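Local coordinates for mandelate racemase / muconate lactonizing enzyme family protein (Agrobacterium tumefaciens, PDB 4DXK), which belongs to the mandelate racemase subgroup of the enolase superfamily and probably acts as a lyase or racemase, though its substrate is not established, at residues 171-176 with 198-203; 213-218 with 239-244; 283-288 with 311-316. One frame throughout, in Å; residues are numbered along the deposited sequence. Where two conformers were deposited one is given.

Contact 1: residues 171-176 with 198-203; sequences MKIWPF and EPFEKI. With PO4 (phosphate ion), chain B.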
loop_
_atom_site.group_PDB
_atom_site.type_symbol
_atom_site.label_atom_id
_atom_site.label_comp_id
_atom_site.label_asym_id
_atom_site.label_seq_id
_atom_site.Cartn_x
_atom_site.Cartn_y
_atom_site.Cartn_z
ATOM N N MET A 171 -30.102 2.510 23.613
ATOM C CA MET A 171 -30.556 3.889 23.505
ATOM C C MET A 171 -29.467 4.716 22.847
ATOM O O MET A 171 -28.268 4.454 23.028
ATOM C CB MET A 171 -30.896 4.454 24.884
ATOM C CG MET A 171 -29.696 4.564 25.814
ATOM S SD MET A 171 -30.137 4.950 27.520
ATOM C CE MET A 171 -30.649 6.655 27.356
ATOM N N LYS A 172 -29.886 5.716 22.084
ATOM C CA LYS A 172 -28.953 6.572 21.365
ATOM C C LYS A 172 -29.102 8.007 21.844
ATOM O O LYS A 172 -30.219 8.512 21.955
ATOM C CB LYS A 172 -29.177 6.478 19.853
ATOM C CG LYS A 172 -28.143 7.248 19.034
ATOM C CD LYS A 172 -28.089 6.772 17.571
ATOM C CE LYS A 172 -29.206 7.377 16.741
ATOM N NZ LYS A 172 -29.165 6.857 15.342
ATOM N N ILE A 173 -27.971 8.649 22.138
ATOM C CA ILE A 173 -27.962 10.020 22.641
ATOM C C ILE A 173 -26.948 10.859 21.865
ATOM O O ILE A 173 -26.037 10.319 21.231
ATOM C CB ILE A 173 -27.656 10.065 24.159
ATOM C CG1 ILE A 173 -26.284 9.458 24.467
ATOM C CG2 ILE A 173 -28.748 9.342 24.941
ATOM C CD1 ILE A 173 -25.855 9.628 25.920
ATOM N N TRP A 174 -27.126 12.175 21.891
ATOM C CA TRP A 174 -26.223 13.090 21.193
ATOM C C TRP A 174 -25.844 14.292 22.061
ATOM O O TRP A 174 -26.181 15.434 21.739
ATOM C CB TRP A 174 -26.800 13.543 19.840
ATOM C CG TRP A 174 -28.249 13.948 19.827
ATOM C CD1 TRP A 174 -28.756 15.206 19.989
ATOM C CD2 TRP A 174 -29.370 13.094 19.579
ATOM N NE1 TRP A 174 -30.127 15.180 19.881
ATOM C CE2 TRP A 174 -30.528 13.895 19.629
ATOM C CE3 TRP A 174 -29.507 11.726 19.334
ATOM C CZ2 TRP A 174 -31.807 13.371 19.445
ATOM C CZ3 TRP A 174 -30.775 11.208 19.145
ATOM C CH2 TRP A 174 -31.908 12.028 19.205
ATOM N N PRO A 175 -25.124 14.042 23.167
ATOM C CA PRO A 175 -24.842 15.111 24.124
ATOM C C PRO A 175 -23.700 16.040 23.707
ATOM O O PRO A 175 -23.437 16.991 24.443
ATOM C CB PRO A 175 -24.473 14.343 25.397
ATOM C CG PRO A 175 -23.854 13.086 24.898
ATOM C CD PRO A 175 -24.590 12.743 23.621
ATOM N N PHE A 176 -23.054 15.795 22.569
ATOM C CA PHE A 176 -21.948 16.646 22.131
ATOM C C PHE A 176 -22.383 17.719 21.131
ATOM O O PHE A 176 -21.573 18.566 20.739
ATOM C CB PHE A 176 -20.830 15.793 21.514
ATOM C CG PHE A 176 -20.216 14.817 22.477
ATOM C CD1 PHE A 176 -19.172 15.205 23.304
ATOM C CD2 PHE A 176 -20.701 13.521 22.582
ATOM C CE1 PHE A 176 -18.614 14.311 24.214
ATOM C CE2 PHE A 176 -20.147 12.624 23.487
ATOM C CZ PHE A 176 -19.109 13.018 24.299
ATOM N N GLU A 198 -21.180 13.480 31.223
ATOM C CA GLU A 198 -22.034 13.208 32.377
ATOM C C GLU A 198 -23.257 12.304 32.129
ATOM O O GLU A 198 -23.564 11.467 32.972
ATOM C CB GLU A 198 -22.410 14.514 33.076
ATOM C CG GLU A 198 -21.198 15.200 33.708
ATOM C CD GLU A 198 -21.566 16.334 34.643
ATOM O OE1 GLU A 198 -22.480 17.114 34.304
ATOM O OE2 GLU A 198 -20.936 16.443 35.714
ATOM N N PRO A 199 -23.944 12.442 30.976
ATOM C CA PRO A 199 -25.045 11.496 30.749
ATOM C C PRO A 199 -24.590 10.036 30.726
ATOM O O PRO A 199 -25.339 9.163 31.158
ATOM C CB PRO A 199 -25.573 11.900 29.370
ATOM C CG PRO A 199 -25.230 13.342 29.247
ATOM C CD PRO A 199 -23.925 13.515 29.963
ATOM N N PHE A 200 -23.395 9.775 30.202
ATOM C CA PHE A 200 -22.874 8.413 30.180
ATOM C C PHE A 200 -22.653 7.902 31.606
ATOM O O PHE A 200 -22.993 6.759 31.926
ATOM C CB PHE A 200 -21.582 8.352 29.367
ATOM C CG PHE A 200 -21.763 8.752 27.930
ATOM C CD1 PHE A 200 -22.119 7.815 26.973
ATOM C CD2 PHE A 200 -21.599 10.076 27.542
ATOM C CE1 PHE A 200 -22.300 8.189 25.650
ATOM C CE2 PHE A 200 -21.780 10.453 26.224
ATOM C CZ PHE A 200 -22.129 9.513 25.277
ATOM N N GLU A 201 -22.074 8.750 32.452
ATOM C CA GLU A 201 -21.859 8.415 33.857
ATOM C C GLU A 201 -23.180 8.089 34.533
ATOM O O GLU A 201 -23.299 7.098 35.254
ATOM C CB GLU A 201 -21.200 9.590 34.578
ATOM C CG GLU A 201 -19.783 9.870 34.136
ATOM C CD GLU A 201 -19.370 11.307 34.377
ATOM O OE1 GLU A 201 -19.836 11.910 35.369
ATOM O OE2 GLU A 201 -18.578 11.830 33.566
ATOM N N LYS A 202 -24.175 8.936 34.293
ATOM C CA LYS A 202 -25.479 8.777 34.932
ATOM C C LYS A 202 -26.184 7.496 34.472
ATOM O O LYS A 202 -26.769 6.777 35.281
ATOM C CB LYS A 202 -26.358 10.015 34.703
ATOM C CG LYS A 202 -25.768 11.310 35.273
ATOM C CD LYS A 202 -26.771 12.462 35.259
ATOM C CE LYS A 202 -26.090 13.796 34.955
ATOM N NZ LYS A 202 -24.983 14.096 35.903
ATOM N N ILE A 203 -26.110 7.189 33.180
ATOM C CA ILE A 203 -26.715 5.959 32.676
ATOM C C ILE A 203 -26.042 4.728 33.275
ATOM O O ILE A 203 -26.719 3.811 33.742
ATOM C CB ILE A 203 -26.650 5.878 31.136
ATOM C CG1 ILE A 203 -27.539 6.957 30.514
ATOM C CG2 ILE A 203 -27.085 4.497 30.653
ATOM C CD1 ILE A 203 -27.260 7.215 29.038
HETATM P P PO4 B . -31.095 9.812 14.497
HETATM O O1 PO4 B . -30.088 8.914 13.794
HETATM O O2 PO4 B . -31.865 10.623 13.483
HETATM O O3 PO4 B . -32.100 9.035 15.303
HETATM O O4 PO4 B . -30.355 10.756 15.425
#
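Ile173 sets its CD1 over one face of the Phe200 ring in a CH-pi contact: Ile173 CD1 lies 4.0 Å from the centroid of the Phe200 ring, offset toward the rim. The torsions explain the reach: CG1 of Ile173 stands between the backbone N and the carbonyl carbon (chi1 60°) and the chain then runs out straight, carrying CD1 across to the helix. There the methyl also meets Pro199 CB and Ile203 CD1. Two further groups come to the CE2 corner of Phe200: Pro175 brings CG to within 3.6 Å of Phe200 CE2, and Phe176 CE2 lies 3.9 Å from the same Phe200 CE2, each side chain crossing that of Phe200 at roughly a right angle. The two prolines touch as well, CB of Pro175 against CG of Pro199. At the other end Met171 and Ile203 meet tip to tip, Met171 CE to Ile203 CD1 3.8 Å, the thioether bending at its last torsion (chi3 -71°). Between the two segments the touching groups are all apolar. Lys172 turns from the helix and gives NZ to phosphate O1 at 2.7 Å; NZ also forms a salt bridge with Glu242. Residues 198-203, part of helix 190-207, run roughly antiparallel to strand residues 171-173 (156°). Strand 212-216 adjoins through Ile213 and Val215, and helix 156-165 packs on Met171.

Contact 2: residues 213-218 with 239-244; sequences IMVEFH and FWHEDP. With NA (sodium ion), chain C; PO4 (phosphate ion), chain B.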
loop_
_atom_site.group_PDB
_atom_site.type_symbol
_atom_site.label_atom_id
_atom_site.label_comp_id
_atom_site.label_asym_id
_atom_site.label_seq_id
_atom_site.Cartn_x
_atom_site.Cartn_y
_atom_site.Cartn_z
ATOM N N ILE A 213 -25.266 1.779 24.744
ATOM C CA ILE A 213 -25.379 3.213 24.529
ATOM C C ILE A 213 -24.750 3.568 23.192
ATOM O O ILE A 213 -23.527 3.466 23.012
ATOM C CB ILE A 213 -24.687 4.047 25.633
ATOM C CG1 ILE A 213 -25.167 3.627 27.025
ATOM C CG2 ILE A 213 -24.941 5.533 25.402
ATOM C CD1 ILE A 213 -24.402 4.301 28.160
ATOM N N MET A 214 -25.597 3.980 22.256
ATOM C CA MET A 214 -25.154 4.473 20.960
ATOM C C MET A 214 -24.916 5.970 21.058
ATOM O O MET A 214 -25.665 6.674 21.741
ATOM C CB MET A 214 -26.227 4.206 19.915
ATOM C CG MET A 214 -26.450 2.734 19.652
ATOM S SD MET A 214 -28.186 2.387 19.399
ATOM C CE MET A 214 -28.122 0.615 19.134
ATOM N N VAL A 215 -23.878 6.462 20.385
ATOM C CA VAL A 215 -23.597 7.886 20.390
ATOM C C VAL A 215 -23.758 8.424 18.988
ATOM O O VAL A 215 -23.145 7.924 18.036
ATOM C CB VAL A 215 -22.187 8.180 20.879
ATOM C CG1 VAL A 215 -22.021 9.680 21.072
ATOM C CG2 VAL A 215 -21.912 7.440 22.181
ATOM N N GLU A 216 -24.597 9.436 18.878
ATOM C CA GLU A 216 -24.842 10.143 17.640
ATOM C C GLU A 216 -24.060 11.451 17.664
ATOM O O GLU A 216 -24.119 12.172 18.662
ATOM C CB GLU A 216 -26.332 10.465 17.579
ATOM C CG GLU A 216 -26.682 11.478 16.555
ATOM C CD GLU A 216 -26.617 10.876 15.194
ATOM O OE1 GLU A 216 -25.561 10.991 14.535
ATOM O OE2 GLU A 216 -27.620 10.245 14.812
ATOM N N PHE A 217 -23.348 11.766 16.583
ATOM C CA PHE A 217 -22.613 13.029 16.471
ATOM C C PHE A 217 -23.124 13.954 15.374
ATOM O O PHE A 217 -22.663 15.089 15.255
ATOM C CB PHE A 217 -21.126 12.767 16.236
ATOM C CG PHE A 217 -20.437 12.100 17.388
ATOM C CD1 PHE A 217 -20.072 12.834 18.512
ATOM C CD2 PHE A 217 -20.156 10.736 17.362
ATOM C CE1 PHE A 217 -19.420 12.229 19.569
ATOM C CE2 PHE A 217 -19.509 10.127 18.427
ATOM C CZ PHE A 217 -19.135 10.879 19.528
ATOM N N HIS A 218 -24.035 13.449 14.550
ATOM C CA HIS A 218 -24.660 14.242 13.487
ATOM C C HIS A 218 -23.658 14.918 12.550
ATOM O O HIS A 218 -23.936 15.983 12.003
ATOM C CB HIS A 218 -25.605 15.284 14.091
ATOM C CG HIS A 218 -26.851 14.695 14.674
ATOM N ND1 HIS A 218 -27.292 14.994 15.945
ATOM C CD2 HIS A 218 -27.750 13.828 14.154
ATOM C CE1 HIS A 218 -28.421 14.345 16.180
ATOM N NE2 HIS A 218 -28.719 13.629 15.111
ATOM N N PHE A 239 -21.467 1.699 22.330
ATOM C CA PHE A 239 -21.788 0.630 21.391
ATOM C C PHE A 239 -21.389 0.976 19.959
ATOM O O PHE A 239 -20.832 0.145 19.241
ATOM C CB PHE A 239 -23.283 0.330 21.462
ATOM C CG PHE A 239 -23.700 -0.882 20.686
ATOM C CD1 PHE A 239 -23.340 -2.153 21.110
ATOM C CD2 PHE A 239 -24.457 -0.753 19.529
ATOM C CE1 PHE A 239 -23.735 -3.282 20.402
ATOM C CE2 PHE A 239 -24.864 -1.875 18.821
ATOM C CZ PHE A 239 -24.494 -3.140 19.253
ATOM N N TRP A 240 -21.693 2.201 19.543
ATOM C CA TRP A 240 -21.237 2.698 18.249
ATOM C C TRP A 240 -21.093 4.205 18.285
ATOM O O TRP A 240 -21.692 4.863 19.143
ATOM C CB TRP A 240 -22.126 2.198 17.102
ATOM C CG TRP A 240 -23.472 2.845 16.827
ATOM C CD1 TRP A 240 -23.795 4.183 16.806
ATOM C CD2 TRP A 240 -24.655 2.145 16.423
ATOM N NE1 TRP A 240 -25.114 4.344 16.423
ATOM C CE2 TRP A 240 -25.654 3.107 16.174
ATOM C CE3 TRP A 240 -24.965 0.792 16.257
ATOM C CZ2 TRP A 240 -26.952 2.751 15.782
ATOM C CZ3 TRP A 240 -26.239 0.448 15.841
ATOM C CH2 TRP A 240 -27.216 1.421 15.615
ATOM N N HIS A 241 -20.283 4.739 17.376
ATOM C CA HIS A 241 -20.079 6.177 17.232
ATOM C C HIS A 241 -20.542 6.553 15.844
ATOM O O HIS A 241 -19.883 6.233 14.841
ATOM C CB HIS A 241 -18.611 6.551 17.438
ATOM C CG HIS A 241 -18.147 6.388 18.852
ATOM N ND1 HIS A 241 -16.837 6.589 19.236
ATOM C CD2 HIS A 241 -18.816 6.045 19.979
ATOM C CE1 HIS A 241 -16.719 6.371 20.534
ATOM N NE2 HIS A 241 -17.905 6.032 21.009
ATOM N N GLU A 242 -21.697 7.205 15.785
ATOM C CA GLU A 242 -22.397 7.439 14.528
ATOM C C GLU A 242 -22.071 8.810 13.960
ATOM O O GLU A 242 -22.164 9.830 14.658
ATOM C CB GLU A 242 -23.900 7.303 14.763
ATOM C CG GLU A 242 -24.764 7.456 13.514
ATOM C CD GLU A 242 -26.224 7.146 13.793
ATOM O OE1 GLU A 242 -26.521 6.462 14.794
ATOM O OE2 GLU A 242 -27.097 7.605 13.024
ATOM N N ASP A 243 -21.696 8.828 12.685
ATOM C CA ASP A 243 -21.390 10.063 11.966
ATOM C C ASP A 243 -20.482 10.994 12.776
ATOM O O ASP A 243 -20.812 12.156 13.005
ATOM C CB ASP A 243 -22.690 10.745 11.529
ATOM C CG ASP A 243 -23.400 9.976 10.440
ATOM O OD1 ASP A 243 -22.703 9.301 9.671
ATOM O OD2 ASP A 243 -24.639 10.040 10.350
ATOM N N PRO A 244 -19.310 10.488 13.190
ATOM C CA PRO A 244 -18.430 11.311 14.027
ATOM C C PRO A 244 -17.865 12.532 13.306
ATOM O O PRO A 244 -17.517 13.519 13.964
ATOM C CB PRO A 244 -17.300 10.348 14.390
ATOM C CG PRO A 244 -17.300 9.324 13.277
ATOM C CD PRO A 244 -18.748 9.142 12.957
HETATM NA NA NA C . -28.339 9.558 12.891
HETATM P P PO4 B . -31.095 9.812 14.497
HETATM O O1 PO4 B . -30.088 8.914 13.794
HETATM O O2 PO4 B . -31.865 10.623 13.483
HETATM O O3 PO4 B . -32.100 9.035 15.303
HETATM O O4 PO4 B . -30.355 10.756 15.425
HETATM O O HOH W 1 -26.502 10.756 12.116
HETATM O O HOH W 2 -29.580 11.548 12.658
#
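Glu216 and Glu242 meet at a sodium ion at the C-terminal ends of two neighbouring parallel strands, joined by helix 223-232 in a beta-alpha-beta unit of the barrel. The metal takes Glu216 OE2 at 2.2 Å and Glu242 OE2 at 2.3 Å; with Glu268 they make a three-carboxylate site consistent with the one that binds magnesium in relatives. Two waters and O1 of a phosphate, probably from the crystallisation liquor, complete the shell. The ion probably offsets the repulsion expected between these carboxylates. Glu216 folds at chi2 (74°) to bring OE2 to the sodium, whereas Glu242 reaches the ion fully extended.

Backbone bonds hold the strands in register. Val215 N binds Trp240 O, Glu242 N binds Val215 O at 2.8 Å, and one residue beyond strand 213-216 Phe217 N bonds to Glu242 O; at the other end Phe239 N donates to Ile213 O.

Aromatic contacts lie on both faces of the sheet. Beside the glutamates, Met214 lies across the indole of Trp240: CG sits over the five-membered ring, 3.7 Å from its centroid, and SD over the six-membered ring in a Met-aromatic contact. On the face of Val215 and His241, Phe217 turns its edge to the His241 ring, planes at 86°, while His241 itself hydrogen-bonds Thr238 and Tyr256.

Polar links fix the glutamates. Trp240 NE1 donates to Glu242 OE1, which also receives Lys172, and water 1 on the metal gives its hydrogens to Glu216 OE1 at 2.6 Å and Asp243 OD2 at 2.7 Å.

Contact 3: residues 283-288 with 311-316; sequences GAAGVV and WHLPVA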
loop_
_atom_site.group_PDB
_atom_site.type_symbol
_atom_site.label_atom_id
_atom_site.label_comp_id
_atom_site.label_asym_id
_atom_site.label_seq_id
_atom_site.Cartn_x
_atom_site.Cartn_y
_atom_site.Cartn_z
ATOM N N GLY A 283 -11.569 0.376 4.830
ATOM C CA GLY A 283 -11.085 -0.521 5.869
ATOM C C GLY A 283 -11.503 -0.105 7.272
ATOM O O GLY A 283 -11.063 -0.723 8.246
ATOM N N ALA A 284 -12.356 0.916 7.379
ATOM C CA ALA A 284 -12.770 1.454 8.669
ATOM C C ALA A 284 -14.267 1.284 8.920
ATOM O O ALA A 284 -14.777 1.741 9.943
ATOM C CB ALA A 284 -12.392 2.931 8.755
ATOM N N ALA A 285 -14.979 0.636 8.002
ATOM C CA ALA A 285 -16.428 0.524 8.138
ATOM C C ALA A 285 -16.799 -0.307 9.361
ATOM O O ALA A 285 -16.117 -1.274 9.693
ATOM C CB ALA A 285 -17.038 -0.081 6.880
ATOM N N GLY A 286 -17.898 0.053 10.009
ATOM C CA GLY A 286 -18.382 -0.667 11.177
ATOM C C GLY A 286 -19.833 -1.051 10.975
ATOM O O GLY A 286 -20.163 -1.892 10.131
ATOM N N VAL A 287 -20.717 -0.448 11.760
ATOM C CA VAL A 287 -22.142 -0.644 11.555
ATOM C C VAL A 287 -22.543 0.159 10.326
ATOM O O VAL A 287 -22.298 1.373 10.260
ATOM C CB VAL A 287 -22.958 -0.189 12.762
ATOM C CG1 VAL A 287 -24.434 -0.446 12.518
ATOM C CG2 VAL A 287 -22.486 -0.914 14.020
ATOM N N VAL A 288 -23.117 -0.519 9.337
ATOM C CA VAL A 288 -23.507 0.127 8.094
ATOM C C VAL A 288 -24.914 0.681 8.266
ATOM O O VAL A 288 -25.899 -0.062 8.376
ATOM C CB VAL A 288 -23.388 -0.838 6.900
ATOM C CG1 VAL A 288 -23.952 -0.206 5.627
ATOM C CG2 VAL A 288 -21.923 -1.256 6.710
ATOM N N TRP A 311 -18.738 -8.129 3.907
ATOM C CA TRP A 311 -17.664 -7.590 4.748
ATOM C C TRP A 311 -17.797 -7.994 6.220
ATOM O O TRP A 311 -17.083 -7.485 7.066
ATOM C CB TRP A 311 -17.554 -6.062 4.597
ATOM C CG TRP A 311 -16.572 -5.648 3.527
ATOM C CD1 TRP A 311 -15.316 -5.125 3.725
ATOM C CD2 TRP A 311 -16.739 -5.751 2.106
ATOM N NE1 TRP A 311 -14.715 -4.886 2.514
ATOM C CE2 TRP A 311 -15.555 -5.273 1.506
ATOM C CE3 TRP A 311 -17.772 -6.208 1.280
ATOM C CZ2 TRP A 311 -15.383 -5.226 0.117
ATOM C CZ3 TRP A 311 -17.591 -6.166 -0.099
ATOM C CH2 TRP A 311 -16.409 -5.681 -0.662
ATOM N N HIS A 312 -18.704 -8.920 6.522
ATOM C CA HIS A 312 -18.912 -9.390 7.897
ATOM C C HIS A 312 -19.452 -8.296 8.824
ATOM O O HIS A 312 -19.219 -8.341 10.039
ATOM C CB HIS A 312 -17.624 -9.978 8.506
ATOM C CG HIS A 312 -16.998 -11.065 7.688
ATOM N ND1 HIS A 312 -17.649 -12.243 7.397
ATOM C CD2 HIS A 312 -15.771 -11.165 7.124
ATOM C CE1 HIS A 312 -16.860 -13.016 6.676
ATOM N NE2 HIS A 312 -15.712 -12.386 6.496
ATOM N N LEU A 313 -20.195 -7.347 8.257
ATOM C CA LEU A 313 -20.697 -6.200 9.004
ATOM C C LEU A 313 -22.212 -6.206 9.031
ATOM O O LEU A 313 -22.858 -6.763 8.130
ATOM C CB LEU A 313 -20.209 -4.899 8.367
ATOM C CG LEU A 313 -18.695 -4.713 8.358
ATOM C CD1 LEU A 313 -18.293 -3.451 7.612
ATOM C CD2 LEU A 313 -18.154 -4.666 9.776
ATOM N N PRO A 314 -22.797 -5.560 10.039
ATOM C CA PRO A 314 -24.251 -5.490 10.149
ATOM C C PRO A 314 -24.819 -4.240 9.490
ATOM O O PRO A 314 -24.075 -3.293 9.198
ATOM C CB PRO A 314 -24.449 -5.389 11.659
ATOM C CG PRO A 314 -23.287 -4.540 12.108
ATOM C CD PRO A 314 -22.130 -4.919 11.189
ATOM N N VAL A 315 -26.137 -4.231 9.303
ATOM C CA VAL A 315 -26.848 -3.067 8.782
ATOM C C VAL A 315 -27.886 -2.608 9.817
ATOM O O VAL A 315 -28.454 -3.425 10.539
ATOM C CB VAL A 315 -27.494 -3.365 7.394
ATOM C CG1 VAL A 315 -28.624 -4.372 7.509
ATOM C CG2 VAL A 315 -27.991 -2.092 6.727
ATOM N N ALA A 316 -28.113 -1.299 9.902
ATOM C CA ALA A 316 -29.066 -0.723 10.854
ATOM C C ALA A 316 -29.796 0.408 10.150
ATOM O O ALA A 316 -29.302 1.535 10.090
ATOM C CB ALA A 316 -28.351 -0.208 12.104
#
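Val288 fastens the two strands with both of its backbone polar atoms. Its N donates to Pro314 O at 2.9 Å, and Val288 O accepts from Ala316 N at 3.0 Å, so the parallel bridge pairs Val288 with Val315. Beside the second bond Val315 CA approaches Val288 O at 3.2 Å in a CA-H...O contact.

Van der Waals packing sets Leu313 on the Gly286 carbonyl, its CD2 3.4 Å from Gly286 O. CG of Leu313 is anti to the carbonyl carbon (chi1 -62°) and the chain then extends, which puts both CD1 and CD2 against Gly286 O, with CD1 also reaching Ala285 CB.

Apolar contacts extend the join. Leu313 CD1 touches Ala285 CB at 3.7 Å and lies looser against Val288 CG2. Val287 spreads its two methyls, CG1 to Ala316 CB at 3.9 Å and CG2 to Pro314 CG at 4.2 Å, its side chain crossing the proline ring at about a right angle.

Ahead of the second strand, His312, with positive phi, is the C-prime residue of a Schellman motif ending helix 297-310, and the chain turns there toward Leu313. Other copies of the protein pack here: Arg255 of a third subunit hydrogen-bonds Ala285 O, and Arg277 of a fourth makes a cation-pi contact with Trp311.

Strand 287-290, helix 297-310 and strand 315-317 form a parallel beta-alpha-beta unit, the repeating element of the enolase-family alpha/beta barrel.

In the fold
After the strands 3-11, 17-24 and 30-35 of the N-terminal antiparallel sheet and the helices that follow, the chain enters strand 170-173, passes helix 177-183 and comes back on helix 190-207, where contact 1 closes its loop. It continues into strand 212-216; helix 223-232 and strand 240-242 follow, and contact 2 closes the next loop. After strand 264-266 and helix 272-281, contact 3 closes a third across helix 297-310. The loops run in series, none nested or crossing. All three reach one parallel sheet. Strand 170-173 of contact 1 neighbours strand 212-216 of contact 2. Contacts 2 and 3 meet where Trp240 packs on Val287 and Ala316; contacts 1 and 3 do not touch.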